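Local coordinates for SusD superfamily protein (Bacteroides fragilis NCTC 9343, PDB 3NQP) that probably binds glycans at the cell surface as a SusD-family outer-membrane lipoprotein, handing them to a partner transporter for uptake, at residues A39-H42 with T43-G47; C205-G208 with E209-W213. All blocks are in the same frame, centred on the assembly; numbering follows the deposited sequence.

Interaction 1: residues A39-H42 with T43-G47; sequences AWQH and TITFG
The indole of W40 has the side chain of I44 over one face: I44 CG1 sits 3.7 Å from the centroid of the W40 six-membered ring, only 9° off the ring normal, a CH-pi contact one helical turn apart. At the indole's edge, in its plane, a water accepts from NE1. Helix 39-48 widens here into a pi-type turn, and on the next residue the amide of Q41 stacks on the phenyl ring of F46, five positions on, the two planes 17° apart. Q41 CG lies over the ring face, offset toward the rim, 3.8 Å from the F46 centroid. The extended Q41 chain gives the amide its reach, and the last torsion, chi3 -99°, lays it nearly parallel to the ring. NE2 stays near F46 CZ while it hydrogen-bonds to G86 O, which would help fix the rotation of the amide.

T43 N still donates to A39 O in the usual alpha pattern, but W40 O takes both I44 N (2.7 Å) and T45 N (3.2 Å), which reach it from opposite faces of its carbonyl plane. F46 N then passes over the alpha acceptor and bonds Q41 O at 2.8 Å. H42, meanwhile, has its ND1 bonded to D130 and its ring against F126 and F379, so this turn joins helix 110-135 to strand 377-381. Y317 meets the W40 ring edge-to-face. The water at the indole edge links the two halves of the turn, lying 3.0 Å from W40 NE1 and 2.8 Å from T45 OG1.

Interaction 2: residues C205-G208 with E209-W213; sequences CLMG and EVYLW
M207, a selenomethionine, and Y211 run side by side and point the same way from one face of helix 200-216, whereas L206 crosses V210 and E209 obliquely on another. The M207 chain bends at its last torsion, chi3 79°, and its methyl CE comes within 4.0 Å of Y211 CE1. Y211 also turns the edge of its ring to the backbone: M207 O lies near the ring plane, 3.3 Å from Y211 CD1, while the same oxygen accepts from Y211 N. L206 CD1 serves two neighbours, touching V210 CG2 at 3.9 Å and approaching E209 OE1 equally closely. V210 CG2 is directed back at the preceding turn by standing anti to its own carbonyl carbon, and it packs on L206 O as well as on the leucine methyl.

Regular alpha-helical bonds underlie these contacts, from E209 N to C205 O through L212 N to G208 O. In the mainly helical, TPR-like SusD fold, this buried helix is surrounded by others: L206, M207 and V210 pack on helix 163-181, whose K171 makes a cation-pi contact with Y211, while L206 and V210 also lean on F129 of helix 110-135, M207 and Y211 face helix 228-241, and L212 meets helix 382-396. Between the side chains, the contact within 205-213 is thus mainly apolar. E209 OE1 bonds Y380 OH and OE2 makes a long, weak ion pair with R133, together consistent with an ionised carboxylate.

How the interactions relate
Interactions 1 and 2 are both local contacts within single helices, met in series along the chain, and their centres stand 18 Å apart. Their nearest atoms are about 6 Å apart, so they do not touch, but they share neighbours. Helix 110-135 and strand 377-381 border both contacts, and in each of these elements two consecutive residues are divided between them, one serving interaction 1 and the next interaction 2. Interaction 1 lies nearer the middle of the chain, about 6 Å from its centre against 13 Å for interaction 2. An acetate ion, probably from the crystallisation liquor, lies about 4 Å from the Q41 side chain and may mark a pocket near interaction 1.

Interaction 1: residues A39-H42 with T43-G47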
ATOM      1  N   ALA A  39      -1.657  -5.885   8.090  1.00 13.83           N
ATOM      2  CA  ALA A  39      -1.827  -4.668   7.301  1.00 12.93           C
ATOM      3  C   ALA A  39      -0.647  -3.687   7.412  1.00 11.00           C
ATOM      4  O   ALA A  39      -0.253  -3.062   6.424  1.00 11.27           O
ATOM      5  CB  ALA A  39      -3.119  -3.961   7.669  1.00  9.03           C
ATOM      6  N   TRP A  40      -0.078  -3.546   8.596  1.00  8.99           N
ATOM      7  CA  TRP A  40       1.060  -2.627   8.743  1.00 10.41           C
ATOM      8  C   TRP A  40       2.203  -3.142   7.883  1.00  9.70           C
ATOM      9  O   TRP A  40       2.835  -2.388   7.146  1.00 12.42           O
ATOM     10  CB  TRP A  40       1.483  -2.531  10.203  1.00 12.98           C
ATOM     11  CG  TRP A  40       2.644  -1.625  10.437  1.00 13.01           C
ATOM     12  CD1 TRP A  40       3.967  -1.975  10.409  1.00 13.49           C
ATOM     13  CD2 TRP A  40       2.607  -0.225  10.763  1.00 11.08           C
ATOM     14  NE1 TRP A  40       4.746  -0.901  10.697  1.00 12.98           N
ATOM     15  CE2 TRP A  40       3.945   0.194  10.916  1.00 11.49           C
ATOM     16  CE3 TRP A  40       1.585   0.698  10.926  1.00 15.20           C
ATOM     17  CZ2 TRP A  40       4.277   1.495  11.238  1.00 16.53           C
ATOM     18  CZ3 TRP A  40       1.903   2.003  11.263  1.00 12.90           C
ATOM     19  CH2 TRP A  40       3.235   2.391  11.413  1.00  8.66           C
ATOM     20  N   GLN A  41       2.464  -4.444   7.935  1.00  8.69           N
ATOM     21  CA  GLN A  41       3.558  -4.969   7.125  1.00 12.65           C
ATOM     22  C   GLN A  41       3.299  -4.774   5.629  1.00  9.76           C
ATOM     23  O   GLN A  41       4.236  -4.495   4.858  1.00 10.23           O
ATOM     24  CB  GLN A  41       3.789  -6.457   7.427  1.00 11.28           C
ATOM     25  CG  GLN A  41       4.842  -7.065   6.615  1.00 16.63           C
ATOM     26  CD  GLN A  41       5.180  -8.442   7.106  1.00 20.80           C
ATOM     27  OE1 GLN A  41       6.168  -8.619   7.839  1.00 17.47           O
ATOM     28  NE2 GLN A  41       4.352  -9.440   6.725  1.00 14.06           N
ATOM     29  N   HIS A  42       2.058  -4.999   5.210  1.00 10.67           N
ATOM     30  CA  HIS A  42       1.702  -4.914   3.797  1.00 12.20           C
ATOM     31  C   HIS A  42       1.890  -3.476   3.271  1.00 11.52           C
ATOM     32  O   HIS A  42       2.494  -3.244   2.203  1.00 11.20           O
ATOM     33  CB  HIS A  42       0.273  -5.406   3.561  1.00 11.00           C
ATOM     34  CG  HIS A  42      -0.261  -5.038   2.223  1.00 10.73           C
ATOM     35  ND1 HIS A  42       0.093  -5.707   1.075  1.00  9.63           N
ATOM     36  CD2 HIS A  42      -1.093  -4.038   1.835  1.00 13.66           C
ATOM     37  CE1 HIS A  42      -0.502  -5.141   0.033  1.00 12.50           C
ATOM     38  NE2 HIS A  42      -1.213  -4.110   0.467  1.00 13.51           N
ATOM     39  N   THR A  43       1.362  -2.514   4.020  1.00 10.34           N
ATOM     40  CA  THR A  43       1.280  -1.150   3.579  1.00  9.10           C
ATOM     41  C   THR A  43       2.579  -0.414   3.915  1.00  9.74           C
ATOM     42  O   THR A  43       3.216   0.198   3.026  1.00 10.44           O
ATOM     43  CB  THR A  43       0.068  -0.453   4.226  1.00 10.86           C
ATOM     44  OG1 THR A  43      -1.141  -1.013   3.679  1.00  9.22           O
ATOM     45  CG2 THR A  43       0.115   1.059   4.041  1.00  8.33           C
ATOM     46  N   ILE A  44       3.003  -0.497   5.160  1.00  9.98           N
ATOM     47  CA  ILE A  44       4.164   0.319   5.609  1.00 10.52           C
ATOM     48  C   ILE A  44       5.483  -0.445   5.329  1.00  9.80           C
ATOM     49  O   ILE A  44       6.302   0.006   4.538  1.00 12.11           O
ATOM     50  CB  ILE A  44       4.099   0.723   7.056  1.00 11.99           C
ATOM     51  CG1 ILE A  44       2.788   1.488   7.385  1.00 13.52           C
ATOM     52  CG2 ILE A  44       5.342   1.549   7.427  1.00  9.27           C
ATOM     53  CD1 ILE A  44       2.580   2.853   6.715  1.00  8.71           C
ATOM     54  N   THR A  45       5.705  -1.597   5.942  1.00  9.93           N
ATOM     55  CA  THR A  45       7.005  -2.283   5.789  1.00 10.60           C
ATOM     56  C   THR A  45       7.353  -2.583   4.332  1.00  9.44           C
ATOM     57  O   THR A  45       8.431  -2.211   3.876  1.00  9.72           O
ATOM     58  CB  THR A  45       7.110  -3.547   6.675  1.00  8.71           C
ATOM     59  OG1 THR A  45       6.584  -3.200   7.961  1.00 13.29           O
ATOM     60  CG2 THR A  45       8.577  -4.049   6.784  1.00  9.95           C
ATOM     61  N   PHE A  46       6.414  -3.183   3.617  1.00  9.24           N
ATOM     62  CA  PHE A  46       6.613  -3.608   2.232  1.00 11.51           C
ATOM     63  C   PHE A  46       6.368  -2.439   1.227  1.00 12.77           C
ATOM     64  O   PHE A  46       7.159  -2.210   0.332  1.00 12.88           O
ATOM     65  CB  PHE A  46       5.652  -4.723   1.895  1.00 10.51           C
ATOM     66  CG  PHE A  46       5.915  -6.040   2.570  1.00 12.01           C
ATOM     67  CD1 PHE A  46       7.153  -6.374   3.127  1.00 15.14           C
ATOM     68  CD2 PHE A  46       4.942  -7.016   2.536  1.00 10.02           C
ATOM     69  CE1 PHE A  46       7.364  -7.651   3.689  1.00 10.92           C
ATOM     70  CE2 PHE A  46       5.167  -8.313   3.084  1.00 15.79           C
ATOM     71  CZ  PHE A  46       6.369  -8.605   3.685  1.00 15.96           C
ATOM     72  N   GLY A  47       5.294  -1.680   1.420  1.00 14.04           N
ATOM     73  CA  GLY A  47       4.858  -0.704   0.429  1.00 11.85           C
ATOM     74  C   GLY A  47       5.554   0.638   0.497  1.00 11.06           C
ATOM     75  O   GLY A  47       5.722   1.278  -0.541  1.00 10.80           O
TER
HETATM   76  O   HOH W   1       7.607  -1.655  10.111  1.00 18.91           O

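Interaction 2: residues C205-G208 with E209-W213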
ATOM      1  N   CYS A 205      -9.477  -5.576  -8.615  1.00  9.71           N
ATOM      2  CA  CYS A 205      -8.382  -4.656  -8.341  1.00 11.40           C
ATOM      3  C   CYS A 205      -7.027  -5.380  -8.288  1.00 11.10           C
ATOM      4  O   CYS A 205      -6.057  -4.976  -8.910  1.00  8.74           O
ATOM      5  CB  CYS A 205      -8.572  -3.937  -7.009  1.00 13.25           C
ATOM      6  SG  CYS A 205      -9.830  -2.627  -7.116  1.00 11.38           S
ATOM      7  N   LEU A 206      -6.980  -6.427  -7.496  1.00 12.08           N
ATOM      8  CA  LEU A 206      -5.818  -7.275  -7.420  1.00 11.68           C
ATOM      9  C   LEU A 206      -5.437  -7.793  -8.794  1.00 10.85           C
ATOM     10  O   LEU A 206      -4.242  -7.840  -9.118  1.00 13.40           O
ATOM     11  CB  LEU A 206      -6.028  -8.426  -6.424  1.00 12.29           C
ATOM     12  CG  LEU A 206      -4.834  -9.313  -6.106  1.00 11.99           C
ATOM     13  CD1 LEU A 206      -3.604  -8.503  -5.692  1.00  7.37           C
ATOM     14  CD2 LEU A 206      -5.243 -10.279  -4.979  1.00 11.07           C
HETATM   15  N   MSE A 207      -6.395  -8.176  -9.625  1.00 13.09           N
HETATM   16  CA  MSE A 207      -6.016  -8.660 -10.967  1.00 10.57           C
HETATM   17  C   MSE A 207      -5.409  -7.524 -11.770  1.00 10.75           C
HETATM   18  O   MSE A 207      -4.448  -7.710 -12.490  1.00 11.26           O
HETATM   19  CB  MSE A 207      -7.181  -9.310 -11.737  1.00 11.63           C
HETATM   20  CG  MSE A 207      -7.720 -10.544 -11.085  1.00 14.58           C
HETATM   21 SE   MSE A 207      -9.187 -11.331 -12.047  0.75 10.86          SE
HETATM   22  CE  MSE A 207      -8.118 -12.183 -13.376  1.00 15.09           C
ATOM     23  N   GLY A 208      -5.961  -6.317 -11.626  1.00 12.27           N
ATOM     24  CA  GLY A 208      -5.374  -5.161 -12.271  1.00 10.68           C
ATOM     25  C   GLY A 208      -3.940  -4.941 -11.824  1.00 11.37           C
ATOM     26  O   GLY A 208      -3.078  -4.633 -12.642  1.00 12.32           O
ATOM     27  N   GLU A 209      -3.681  -5.110 -10.528  1.00 10.46           N
ATOM     28  CA  GLU A 209      -2.350  -4.861  -9.969  1.00 12.97           C
ATOM     29  C   GLU A 209      -1.362  -5.945 -10.425  1.00 12.62           C
ATOM     30  O   GLU A 209      -0.244  -5.645 -10.857  1.00 12.37           O
ATOM     31  CB  GLU A 209      -2.402  -4.809  -8.436  1.00 14.22           C
ATOM     32  CG  GLU A 209      -1.229  -4.118  -7.768  1.00 16.10           C
ATOM     33  CD  GLU A 209      -1.428  -4.041  -6.261  1.00 19.95           C
ATOM     34  OE1 GLU A 209      -2.176  -4.838  -5.672  1.00 12.68           O
ATOM     35  OE2 GLU A 209      -0.859  -3.157  -5.656  1.00 16.33           O
ATOM     36  N   VAL A 210      -1.799  -7.190 -10.355  1.00 12.00           N
ATOM     37  CA  VAL A 210      -0.969  -8.354 -10.709  1.00 11.23           C
ATOM     38  C   VAL A 210      -0.639  -8.375 -12.216  1.00 10.59           C
ATOM     39  O   VAL A 210       0.534  -8.438 -12.587  1.00 11.73           O
ATOM     40  CB  VAL A 210      -1.652  -9.675 -10.303  1.00  9.65           C
ATOM     41  CG1 VAL A 210      -0.953 -10.878 -10.986  1.00  9.55           C
ATOM     42  CG2 VAL A 210      -1.683  -9.838  -8.752  1.00  9.62           C
ATOM     43  N   TYR A 211      -1.649  -8.241 -13.073  1.00 10.05           N
ATOM     44  CA  TYR A 211      -1.426  -8.247 -14.519  1.00 11.24           C
ATOM     45  C   TYR A 211      -0.654  -7.009 -15.057  1.00 11.86           C
ATOM     46  O   TYR A 211       0.187  -7.131 -15.962  1.00  9.96           O
ATOM     47  CB  TYR A 211      -2.733  -8.513 -15.292  1.00  9.05           C
ATOM     48  CG  TYR A 211      -3.128  -9.979 -15.256  1.00  9.14           C
ATOM     49  CD1 TYR A 211      -3.837 -10.489 -14.169  1.00 13.73           C
ATOM     50  CD2 TYR A 211      -2.780 -10.826 -16.261  1.00 12.66           C
ATOM     51  CE1 TYR A 211      -4.192 -11.779 -14.100  1.00 13.17           C
ATOM     52  CE2 TYR A 211      -3.118 -12.184 -16.216  1.00 13.95           C
ATOM     53  CZ  TYR A 211      -3.820 -12.654 -15.131  1.00 17.39           C
ATOM     54  OH  TYR A 211      -4.163 -13.968 -15.042  1.00 16.67           O
ATOM     55  N   LEU A 212      -0.851  -5.830 -14.480  1.00 11.74           N
ATOM     56  CA  LEU A 212       0.026  -4.741 -14.830  1.00 10.11           C
ATOM     57  C   LEU A 212       1.479  -5.039 -14.465  1.00  9.94           C
ATOM     58  O   LEU A 212       2.399  -4.792 -15.241  1.00 10.12           O
ATOM     59  CB  LEU A 212      -0.359  -3.425 -14.121  1.00 11.42           C
ATOM     60  CG  LEU A 212       0.540  -2.252 -14.513  1.00 13.40           C
ATOM     61  CD1 LEU A 212       0.578  -1.937 -16.042  1.00  8.27           C
ATOM     62  CD2 LEU A 212       0.069  -1.010 -13.688  1.00 10.71           C
ATOM     63  N   TRP A 213       1.683  -5.500 -13.246  1.00 11.04           N
ATOM     64  CA  TRP A 213       3.016  -5.866 -12.778  1.00 11.81           C
ATOM     65  C   TRP A 213       3.674  -6.872 -13.736  1.00 11.21           C
ATOM     66  O   TRP A 213       4.774  -6.614 -14.221  1.00 12.32           O
ATOM     67  CB  TRP A 213       2.960  -6.427 -11.362  1.00 11.31           C
ATOM     68  CG  TRP A 213       4.266  -6.814 -10.848  1.00 12.56           C
ATOM     69  CD1 TRP A 213       5.007  -7.937 -11.235  1.00 10.90           C
ATOM     70  CD2 TRP A 213       5.087  -6.101  -9.902  1.00 10.54           C
ATOM     71  NE1 TRP A 213       6.206  -7.951 -10.559  1.00 14.09           N
ATOM     72  CE2 TRP A 213       6.282  -6.846  -9.746  1.00  9.90           C
ATOM     73  CE3 TRP A 213       4.924  -4.916  -9.152  1.00 14.68           C
ATOM     74  CZ2 TRP A 213       7.300  -6.445  -8.880  1.00 10.26           C
ATOM     75  CZ3 TRP A 213       5.938  -4.540  -8.289  1.00 10.00           C
ATOM     76  CH2 TRP A 213       7.104  -5.307  -8.157  1.00 15.04           C
TER